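Local coordinates for protein UDP-N-acetylmuramate-alanine ligase MurC (PDB 1J6U) that catalyses the ATP-dependent ligation of L-alanine to UDP-N-acetylmuramate, a cytoplasmic step of peptidoglycan biosynthesis in bacterial cell wall formation, at residues 107-112 and 166-171. Numbering follows the deposited sequence.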
loop_
_atom_site.group_PDB
_atom_site.type_symbol
_atom_site.label_atom_id
_atom_site.label_comp_id
_atom_site.label_asym_id
_atom_site.label_seq_id
_atom_site.Cartn_x
_atom_site.Cartn_y
_atom_site.Cartn_z
ATOM N N ASP A 107 -21.425 -2.230 1.859
ATOM C CA ASP A 107 -22.546 -3.110 2.078
ATOM C C ASP A 107 -22.006 -4.417 2.601
ATOM O O ASP A 107 -22.622 -5.053 3.457
ATOM C CB ASP A 107 -23.321 -3.353 0.786
ATOM C CG ASP A 107 -24.126 -2.152 0.370
ATOM O OD1 ASP A 107 -24.187 -1.185 1.176
ATOM O OD2 ASP A 107 -24.697 -2.179 -0.750
ATOM N N THR A 108 -20.841 -4.817 2.100
ATOM C CA THR A 108 -20.278 -6.086 2.533
ATOM C C THR A 108 -19.958 -6.047 4.019
ATOM O O THR A 108 -20.156 -7.029 4.730
ATOM C CB THR A 108 -19.042 -6.472 1.692
ATOM O OG1 THR A 108 -19.449 -7.379 0.646
ATOM C CG2 THR A 108 -17.976 -7.135 2.576
ATOM N N LEU A 109 -19.486 -4.908 4.499
ATOM C CA LEU A 109 -19.204 -4.804 5.909
ATOM C C LEU A 109 -20.527 -4.812 6.651
ATOM O O LEU A 109 -20.641 -5.483 7.669
ATOM C CB LEU A 109 -18.418 -3.532 6.214
ATOM C CG LEU A 109 -17.009 -3.533 5.628
ATOM C CD1 LEU A 109 -16.293 -2.249 5.951
ATOM C CD2 LEU A 109 -16.283 -4.724 6.179
ATOM N N LYS A 110 -21.533 -4.088 6.156
ATOM C CA LYS A 110 -22.821 -4.098 6.844
ATOM C C LYS A 110 -23.260 -5.534 7.050
ATOM O O LYS A 110 -23.771 -5.880 8.107
ATOM C CB LYS A 110 -23.906 -3.341 6.072
ATOM C CG LYS A 110 -23.822 -1.830 6.246
ATOM C CD LYS A 110 -24.916 -1.055 5.517
ATOM C CE LYS A 110 -24.721 0.462 5.677
ATOM N NZ LYS A 110 -25.909 1.265 5.260
ATOM N N ARG A 111 -23.066 -6.388 6.057
ATOM C CA ARG A 111 -23.449 -7.771 6.243
ATOM C C ARG A 111 -22.548 -8.431 7.303
ATOM O O ARG A 111 -23.028 -9.197 8.136
ATOM C CB ARG A 111 -23.366 -8.538 4.922
ATOM C CG ARG A 111 -24.604 -8.428 4.048
ATOM C CD ARG A 111 -24.392 -9.052 2.664
ATOM N NE ARG A 111 -24.192 -8.020 1.647
ATOM C CZ ARG A 111 -23.199 -8.013 0.757
ATOM N NH1 ARG A 111 -22.284 -8.987 0.733
ATOM N NH2 ARG A 111 -23.110 -7.013 -0.108
ATOM N N GLU A 112 -21.250 -8.141 7.279
ATOM C CA GLU A 112 -20.330 -8.733 8.254
ATOM C C GLU A 112 -20.766 -8.506 9.701
ATOM O O GLU A 112 -20.590 -9.387 10.536
ATOM C CB GLU A 112 -18.911 -8.173 8.082
ATOM C CG GLU A 112 -18.057 -8.905 7.072
ATOM C CD GLU A 112 -17.901 -10.384 7.387
ATOM O OE1 GLU A 112 -17.454 -10.717 8.501
ATOM O OE2 GLU A 112 -18.220 -11.221 6.518
ATOM N N VAL A 166 -12.827 -7.250 11.535
ATOM C CA VAL A 166 -12.378 -7.048 10.182
ATOM C C VAL A 166 -11.513 -5.776 10.134
ATOM O O VAL A 166 -11.845 -4.738 10.728
ATOM C CB VAL A 166 -13.573 -6.963 9.204
ATOM C CG1 VAL A 166 -14.585 -5.964 9.706
ATOM C CG2 VAL A 166 -13.078 -6.542 7.803
ATOM N N VAL A 167 -10.374 -5.904 9.456
ATOM C CA VAL A 167 -9.408 -4.824 9.284
ATOM C C VAL A 167 -9.391 -4.431 7.810
ATOM O O VAL A 167 -9.263 -5.301 6.929
ATOM C CB VAL A 167 -7.949 -5.294 9.632
ATOM C CG1 VAL A 167 -7.033 -4.106 9.734
ATOM C CG2 VAL A 167 -7.933 -6.090 10.893
ATOM N N TYR A 168 -9.480 -3.138 7.530
ATOM C CA TYR A 168 -9.440 -2.697 6.142
ATOM C C TYR A 168 -8.912 -1.294 5.943
ATOM O O TYR A 168 -8.798 -0.485 6.858
ATOM C CB TYR A 168 -10.817 -2.824 5.518
ATOM C CG TYR A 168 -11.851 -1.998 6.222
ATOM C CD1 TYR A 168 -12.136 -0.688 5.802
ATOM C CD2 TYR A 168 -12.556 -2.522 7.326
ATOM C CE1 TYR A 168 -13.105 0.086 6.459
ATOM C CE2 TYR A 168 -13.535 -1.756 7.992
ATOM C CZ TYR A 168 -13.801 -0.463 7.548
ATOM O OH TYR A 168 -14.791 0.243 8.152
ATOM N N GLU A 169 -8.588 -1.039 4.697
ATOM C CA GLU A 169 -8.020 0.209 4.226
ATOM C C GLU A 169 -9.160 1.038 3.613
ATOM O O GLU A 169 -9.967 0.515 2.912
ATOM C CB GLU A 169 -6.989 -0.176 3.157
ATOM C CG GLU A 169 -6.009 0.857 2.686
ATOM C CD GLU A 169 -4.977 0.268 1.708
ATOM O OE1 GLU A 169 -4.213 -0.655 2.099
ATOM O OE2 GLU A 169 -4.937 0.732 0.541
ATOM N N LEU A 170 -9.250 2.319 3.901
ATOM C CA LEU A 170 -10.271 3.140 3.282
ATOM C C LEU A 170 -9.529 4.143 2.425
ATOM O O LEU A 170 -8.654 4.863 2.908
ATOM C CB LEU A 170 -11.092 3.914 4.320
ATOM C CG LEU A 170 -12.373 3.261 4.788
ATOM C CD1 LEU A 170 -13.113 4.231 5.669
ATOM C CD2 LEU A 170 -13.227 2.919 3.601
ATOM N N ASP A 171 -9.866 4.214 1.152
ATOM C CA ASP A 171 -9.181 5.180 0.308
ATOM C C ASP A 171 -9.856 6.548 0.376
ATOM O O ASP A 171 -10.999 6.713 -0.048
ATOM C CB ASP A 171 -9.144 4.684 -1.135
ATOM C CG ASP A 171 -8.668 5.743 -2.075
ATOM O OD1 ASP A 171 -7.664 6.408 -1.734
ATOM O OD2 ASP A 171 -9.305 5.909 -3.144
#
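Leu109 on helix 101-112 sets its two methyls against Tyr168 and Val166 on strand 166-170, joining the N-terminal Rossmann-like domain of this Mur ligase to the central ATPase domain. Strand 166-170 lies in the mixed central sheet, beside strand 116-120, which runs into the predicted ATP-binding loop.

The principal interaction is a CH-pi contact. Leu109 CD1 stands 3.7 Å from the centroid of the Tyr168 ring and 25° off its normal, so it lies over the face but shifted from the middle. The shift is toward the hydroxyl end and the CE2 side: CD1 is 3.5 Å from Tyr168 CZ and 4.0 Å from Tyr168 CE1. With chi1 at 60°, the tyrosine CG sits between the backbone N and carbonyl carbon, and the ring projects from the sheet to meet the leucine coming the other way. Phe105, one helical turn before Leu109, adds an edge-to-face ring contact, while a hydrogen bond from the phenol oxygen to Glu116 OE1 satisfies the buried polar end.

The second interaction is aliphatic. Val166, two residues earlier on the same side of the strand, turns both methyls to the other branch of the leucine. No hydrogen bond spans the two segments, and their interface is small, 147 Å² in all. Leu109 CD2 rests 4.0 Å from Val166 CG2 and 4.1 Å from Val166 CG1.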